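PDB 4LRL: HD domain protein from Enterococcus faecalis, which probably hydrolyses deoxyribonucleoside triphosphates as a metal-binding, allosterically regulated HD-domain triphosphohydrolase. Local coordinates for residues H45-I55 / L92-R100. Sequence-based numbering, arbitrary orientation.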
ATOM      1  N   HIS C  45       7.747   9.817  -5.345  1.00 33.15           N
ATOM      2  CA  HIS C  45       9.097   9.289  -5.572  1.00 33.46           C
ATOM      3  C   HIS C  45       9.947   9.310  -4.310  1.00 34.77           C
ATOM      4  O   HIS C  45      11.168   9.115  -4.374  1.00 35.14           O
ATOM      5  CB  HIS C  45       9.785  10.046  -6.719  1.00 32.94           C
ATOM      6  CG  HIS C  45       8.997  10.034  -7.990  1.00 30.65           C
ATOM      7  ND1 HIS C  45       8.649   8.868  -8.632  1.00 30.20           N
ATOM      8  CD2 HIS C  45       8.464  11.039  -8.723  1.00 30.91           C
ATOM      9  CE1 HIS C  45       7.938   9.154  -9.709  1.00 29.75           C
ATOM     10  NE2 HIS C  45       7.814  10.465  -9.790  1.00 28.96           N
ATOM     11  N   ASN C  46       9.276   9.524  -3.170  1.00 35.29           N
ATOM     12  CA  ASN C  46       9.894   9.661  -1.855  0.50 36.81           C
ATOM     13  C   ASN C  46      10.788  10.895  -1.755  1.00 37.38           C
ATOM     14  O   ASN C  46      10.556  11.741  -0.889  1.00 37.88           O
ATOM     15  CB  ASN C  46      10.579   8.363  -1.410  0.50 37.96           C
ATOM     16  CG  ASN C  46       9.638   7.166  -1.476  0.50 38.33           C
ATOM     17  OD1 ASN C  46       8.593   7.141  -0.820  0.50 38.81           O
ATOM     18  ND2 ASN C  46       9.994   6.179  -2.290  0.50 39.09           N
ATOM     19  N   TYR C  47      11.762  11.025  -2.657  1.00 37.58           N
ATOM     20  CA  TYR C  47      12.651  12.185  -2.704  1.00 38.42           C
ATOM     21  C   TYR C  47      12.915  12.658  -4.129  1.00 37.52           C
ATOM     22  O   TYR C  47      13.066  11.841  -5.054  1.00 37.08           O
ATOM     23  CB  TYR C  47      13.990  11.858  -2.053  1.00 40.33           C
ATOM     24  CG  TYR C  47      13.915  11.609  -0.568  1.00 43.69           C
ATOM     25  CD1 TYR C  47      13.671  10.329  -0.069  1.00 45.07           C
ATOM     26  CD2 TYR C  47      14.092  12.650   0.340  1.00 45.96           C
ATOM     27  CE1 TYR C  47      13.607  10.092   1.295  1.00 47.73           C
ATOM     28  CE2 TYR C  47      14.030  12.421   1.710  1.00 48.89           C
ATOM     29  CZ  TYR C  47      13.786  11.140   2.177  1.00 49.41           C
ATOM     30  OH  TYR C  47      13.719  10.908   3.529  1.00 52.37           O
ATOM     31  N   ILE C  48      12.970  13.978  -4.293  1.00 37.10           N
ATOM     32  CA  ILE C  48      13.509  14.589  -5.500  1.00 36.74           C
ATOM     33  C   ILE C  48      14.945  14.988  -5.150  1.00 38.55           C
ATOM     34  O   ILE C  48      15.175  15.631  -4.121  1.00 39.41           O
ATOM     35  CB  ILE C  48      12.699  15.844  -5.939  1.00 36.18           C
ATOM     36  CG1 ILE C  48      11.176  15.574  -6.002  1.00 34.28           C
ATOM     37  CG2 ILE C  48      13.250  16.441  -7.256  1.00 35.15           C
ATOM     38  CD1 ILE C  48      10.717  14.405  -6.889  1.00 31.22           C
ATOM     39  N   HIS C  49      15.904  14.586  -5.987  1.00 39.01           N
ATOM     40  CA  HIS C  49      17.328  14.836  -5.722  1.00 40.55           C
ATOM     41  C   HIS C  49      17.894  15.883  -6.671  1.00 40.93           C
ATOM     42  O   HIS C  49      17.831  15.712  -7.896  1.00 40.39           O
ATOM     43  CB  HIS C  49      18.148  13.547  -5.849  1.00 40.94           C
ATOM     44  CG  HIS C  49      17.723  12.452  -4.918  1.00 41.08           C
ATOM     45  ND1 HIS C  49      16.620  11.661  -5.153  1.00 40.82           N
ATOM     46  CD2 HIS C  49      18.262  12.008  -3.760  1.00 42.88           C
ATOM     47  CE1 HIS C  49      16.495  10.779  -4.176  1.00 40.81           C
ATOM     48  NE2 HIS C  49      17.475  10.974  -3.315  1.00 42.78           N
ATOM     49  N   VAL C  50      18.462  16.949  -6.106  1.00 42.14           N
ATOM     50  CA  VAL C  50      19.038  18.041  -6.893  1.00 42.97           C
ATOM     51  C   VAL C  50      20.520  18.242  -6.560  1.00 45.45           C
ATOM     52  O   VAL C  50      20.865  18.521  -5.402  1.00 46.51           O
ATOM     53  CB  VAL C  50      18.258  19.362  -6.677  1.00 42.96           C
ATOM     54  CG1 VAL C  50      18.929  20.537  -7.413  1.00 43.48           C
ATOM     55  CG2 VAL C  50      16.802  19.207  -7.116  1.00 40.95           C
ATOM     56  N   GLN C  51      21.377  18.086  -7.579  1.00 46.40           N
ATOM     57  CA  GLN C  51      22.836  18.281  -7.459  1.00 48.92           C
ATOM     58  C   GLN C  51      23.364  19.495  -8.217  1.00 49.45           C
ATOM     59  O   GLN C  51      24.394  20.049  -7.845  1.00 51.65           O
ATOM     60  CB  GLN C  51      23.616  17.064  -7.966  1.00 49.60           C
ATOM     61  CG  GLN C  51      23.526  15.829  -7.107  1.00 51.96           C
ATOM     62  CD  GLN C  51      22.547  14.830  -7.674  1.00 52.59           C
ATOM     63  OE1 GLN C  51      22.904  14.001  -8.515  1.00 54.85           O
ATOM     64  NE2 GLN C  51      21.301  14.908  -7.227  1.00 51.60           N
ATOM     65  N   HIS C  52      22.690  19.882  -9.298  1.00 47.88           N
ATOM     66  CA  HIS C  52      23.161  20.979 -10.142  1.00 48.29           C
ATOM     67  C   HIS C  52      22.612  22.322  -9.682  1.00 47.73           C
ATOM     68  O   HIS C  52      21.421  22.444  -9.385  1.00 46.34           O
ATOM     69  CB  HIS C  52      22.762  20.751 -11.602  1.00 47.55           C
ATOM     70  CG  HIS C  52      23.365  19.526 -12.214  1.00 49.69           C
ATOM     71  ND1 HIS C  52      22.776  18.279 -12.129  1.00 49.63           N
ATOM     72  CD2 HIS C  52      24.505  19.357 -12.928  1.00 51.77           C
ATOM     73  CE1 HIS C  52      23.528  17.396 -12.763  1.00 49.80           C
ATOM     74  NE2 HIS C  52      24.584  18.023 -13.254  1.00 51.69           N
ATOM     75  N   GLN C  53      23.486  23.325  -9.644  1.00 48.42           N
ATOM     76  CA  GLN C  53      23.096  24.709  -9.379  1.00 47.94           C
ATOM     77  C   GLN C  53      22.060  25.209 -10.396  1.00 46.58           C
ATOM     78  O   GLN C  53      21.128  25.925 -10.041  1.00 46.50           O
ATOM     79  CB  GLN C  53      24.338  25.614  -9.382  1.00 50.21           C
ATOM     80  CG  GLN C  53      24.101  27.037  -8.893  1.00 50.06           C
ATOM     81  CD  GLN C  53      23.683  27.098  -7.426  1.00 49.03           C
ATOM     82  OE1 GLN C  53      24.475  26.808  -6.527  1.00 48.71           O
ATOM     83  NE2 GLN C  53      22.436  27.491  -7.181  1.00 46.54           N
ATOM     84  N   VAL C  54      22.224  24.825 -11.658  1.00 45.92           N
ATOM     85  CA  VAL C  54      21.300  25.221 -12.715  1.00 44.91           C
ATOM     86  C   VAL C  54      19.871  24.742 -12.409  1.00 43.17           C
ATOM     87  O   VAL C  54      18.909  25.499 -12.569  1.00 42.99           O
ATOM     88  CB  VAL C  54      21.764  24.690 -14.098  1.00 44.82           C
ATOM     89  CG1 VAL C  54      20.685  24.876 -15.158  1.00 42.93           C
ATOM     90  CG2 VAL C  54      23.050  25.378 -14.524  1.00 46.58           C
ATOM     91  N   ILE C  55      19.752  23.490 -11.960  1.00 41.91           N
ATOM     92  CA  ILE C  55      18.464  22.888 -11.642  1.00 39.87           C
ATOM     93  C   ILE C  55      17.830  23.573 -10.428  1.00 40.06           C
ATOM     94  O   ILE C  55      16.647  23.912 -10.461  1.00 39.10           O
ATOM     95  CB  ILE C  55      18.587  21.353 -11.422  1.00 39.01           C
ATOM     96  CG1 ILE C  55      19.157  20.664 -12.673  1.00 38.71           C
ATOM     97  CG2 ILE C  55      17.245  20.744 -10.983  1.00 37.09           C
ATOM     98  CD1 ILE C  55      18.344  20.850 -13.960  1.00 37.60           C
ATOM     99  N   LEU C  92       8.619  18.561 -10.861  1.00 30.35           N
ATOM    100  CA  LEU C  92       9.742  17.995 -10.114  1.00 30.81           C
ATOM    101  C   LEU C  92       9.783  16.482 -10.263  1.00 30.19           C
ATOM    102  O   LEU C  92      10.859  15.901 -10.293  1.00 30.62           O
ATOM    103  CB  LEU C  92       9.702  18.375  -8.625  1.00 31.17           C
ATOM    104  CG  LEU C  92       9.748  19.837  -8.154  1.00 32.46           C
ATOM    105  CD1 LEU C  92      10.319  19.900  -6.753  1.00 35.35           C
ATOM    106  CD2 LEU C  92      10.545  20.764  -9.038  1.00 33.09           C
ATOM    107  N   GLY C  93       8.609  15.858 -10.367  1.00 29.51           N
ATOM    108  CA  GLY C  93       8.509  14.412 -10.541  1.00 28.82           C
ATOM    109  C   GLY C  93       9.138  13.969 -11.853  1.00 29.03           C
ATOM    110  O   GLY C  93       9.924  13.010 -11.895  1.00 29.64           O
ATOM    111  N   VAL C  94       8.787  14.670 -12.925  1.00 28.58           N
ATOM    112  CA  VAL C  94       9.288  14.350 -14.261  1.00 28.05           C
ATOM    113  C   VAL C  94      10.793  14.528 -14.278  1.00 28.83           C
ATOM    114  O   VAL C  94      11.505  13.679 -14.786  1.00 28.75           O
ATOM    115  CB  VAL C  94       8.594  15.208 -15.346  1.00 28.27           C
ATOM    116  CG1 VAL C  94       9.156  14.909 -16.759  1.00 27.81           C
ATOM    117  CG2 VAL C  94       7.113  14.955 -15.304  1.00 25.62           C
ATOM    118  N   TYR C  95      11.274  15.610 -13.662  1.00 29.93           N
ATOM    119  CA  TYR C  95      12.711  15.833 -13.507  1.00 30.66           C
ATOM    120  C   TYR C  95      13.367  14.661 -12.773  1.00 30.77           C
ATOM    121  O   TYR C  95      14.405  14.158 -13.196  1.00 31.91           O
ATOM    122  CB  TYR C  95      13.003  17.151 -12.772  1.00 31.20           C
ATOM    123  CG  TYR C  95      14.346  17.117 -12.059  1.00 32.21           C
ATOM    124  CD1 TYR C  95      15.529  17.354 -12.757  1.00 32.30           C
ATOM    125  CD2 TYR C  95      14.436  16.794 -10.698  1.00 31.76           C
ATOM    126  CE1 TYR C  95      16.768  17.295 -12.119  1.00 32.83           C
ATOM    127  CE2 TYR C  95      15.679  16.725 -10.051  1.00 32.36           C
ATOM    128  CZ  TYR C  95      16.836  16.985 -10.773  1.00 32.39           C
ATOM    129  OH  TYR C  95      18.063  16.936 -10.164  1.00 34.08           O
ATOM    130  N   GLU C  96      12.754  14.231 -11.674  1.00 30.39           N
ATOM    131  CA  GLU C  96      13.307  13.143 -10.875  1.00 30.79           C
ATOM    132  C   GLU C  96      13.417  11.806 -11.621  1.00 30.35           C
ATOM    133  O   GLU C  96      14.455  11.144 -11.551  1.00 31.37           O
ATOM    134  CB  GLU C  96      12.532  12.959  -9.561  1.00 30.31           C
ATOM    135  CG  GLU C  96      13.058  11.804  -8.689  1.00 30.95           C
ATOM    136  CD  GLU C  96      14.504  11.982  -8.206  1.00 33.75           C
ATOM    137  OE1 GLU C  96      15.055  11.004  -7.651  1.00 35.50           O
ATOM    138  OE2 GLU C  96      15.091  13.084  -8.347  1.00 34.16           O
ATOM    139  N   ILE C  97      12.349  11.416 -12.312  1.00 29.38           N
ATOM    140  CA  ILE C  97      12.342  10.173 -13.086  1.00 29.53           C
ATOM    141  C   ILE C  97      13.441  10.220 -14.156  1.00 30.74           C
ATOM    142  O   ILE C  97      14.167   9.250 -14.343  1.00 31.81           O
ATOM    143  CB  ILE C  97      10.959   9.909 -13.733  1.00 28.64           C
ATOM    144  CG1 ILE C  97       9.882   9.695 -12.641  1.00 28.04           C
ATOM    145  CG2 ILE C  97      11.034   8.743 -14.731  1.00 27.65           C
ATOM    146  CD1 ILE C  97       8.486   9.332 -13.179  1.00 26.40           C
ATOM    147  N   THR C  98      13.564  11.370 -14.817  1.00 31.21           N
ATOM    148  CA  THR C  98      14.555  11.611 -15.866  1.00 32.39           C
ATOM    149  C   THR C  98      15.971  11.503 -15.296  1.00 33.52           C
ATOM    150  O   THR C  98      16.864  10.934 -15.934  1.00 34.04           O
ATOM    151  CB  THR C  98      14.346  13.007 -16.503  1.00 32.37           C
ATOM    152  OG1 THR C  98      13.050  13.063 -17.106  1.00 31.26           O
ATOM    153  CG2 THR C  98      15.367  13.286 -17.570  1.00 34.61           C
ATOM    154  N   ARG C  99      16.162  12.035 -14.089  1.00 33.49           N
ATOM    155  CA  ARG C  99      17.458  11.945 -13.422  1.00 34.30           C
ATOM    156  C   ARG C  99      17.798  10.485 -13.128  1.00 34.87           C
ATOM    157  O   ARG C  99      18.932  10.051 -13.324  1.00 36.08           O
ATOM    158  CB  ARG C  99      17.483  12.787 -12.148  1.00 34.42           C
ATOM    159  CG  ARG C  99      18.834  12.826 -11.458  1.00 35.34           C
ATOM    160  CD  ARG C  99      18.707  13.265 -10.007  1.00 36.55           C
ATOM    161  NE  ARG C  99      18.012  12.300  -9.157  1.00 36.09           N
ATOM    162  CZ  ARG C  99      18.524  11.152  -8.698  1.00 37.73           C
ATOM    163  NH1 ARG C  99      19.768  10.781  -9.003  1.00 38.23           N
ATOM    164  NH2 ARG C  99      17.780  10.362  -7.918  1.00 36.02           N
ATOM    165  N   ARG C 100      16.808   9.717 -12.686  1.00 34.44           N
ATOM    166  CA  ARG C 100      17.050   8.303 -12.388  1.00 34.82           C
ATOM    167  C   ARG C 100      17.433   7.536 -13.646  1.00 35.19           C
ATOM    168  O   ARG C 100      18.331   6.691 -13.600  1.00 36.25           O
ATOM    169  CB  ARG C 100      15.853   7.676 -11.673  1.00 33.78           C
ATOM    170  CG  ARG C 100      15.693   8.215 -10.260  1.00 34.36           C
ATOM    171  CD  ARG C 100      14.444   7.737  -9.567  1.00 34.36           C
ATOM    172  NE  ARG C 100      14.224   8.522  -8.348  1.00 39.66           N
ATOM    173  CZ  ARG C 100      13.312   8.262  -7.407  1.00 39.69           C
ATOM    174  NH1 ARG C 100      13.217   9.060  -6.351  1.00 39.15           N
ATOM    175  NH2 ARG C 100      12.502   7.211  -7.512  1.00 39.85           N
TER
HETATM  176  O   HOH W   1      20.564  18.103 -10.285  1.00 39.11           O
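E96 OE1 is gripped by four N-H groups, one of them from across the contact: H49 ND1, at 3.0 Å from E96 OE1, approaches from above the carboxylate plane, the planes of the H49 ring and the E96 carboxylate being 33° apart. R99 binds E96 side-on with a nitrogen to each oxygen, NH2 reaching OE1 on the syn side, whereas R100 directs both NE and NH1 to OE1 from the anti side. The second oxygen, E96 OE2, takes the backbone N of H49 at 2.9 Å in a nearly straight bond (176°), and R99 NE from the opposite face of the carboxylate. With CG anti to the backbone N and the chain bent at chi2 (62°), E96 carries its carboxylate from helix 87-108 to N and ND1 of H49.

The arginines also meet the strand. R100 NH1 donates to H45 O at 2.8 Å, H45 O lying near the R100 guanidinium plane and being met on a lone pair, while H49 CB lies over one face of the R99 guanidinium. The carbonyl of H49 is used as well: Y95 OH donates to H49 O at 2.6 Å; water 1 in turn donates to that hydroxyl and accepts from Q51 N. The Y95 ring is packed by I48 CG2 at its edge and by I55 CG2 over one face, 4.1 Å from the centroid. I48 CD1 comes within 3.5 Å of E96 CB. The H45 side chain crosses I97 at about a right angle, and its NE2 is held by D210 of helix 206-219.

The bonds join strand 46-52, paired with strand 33-42 that carries the dGTP-binding K38, to the helix bearing the metal ligand H90. Two arginines and the histidine N-H groups probably stabilise E96 as a buried carboxylate anion.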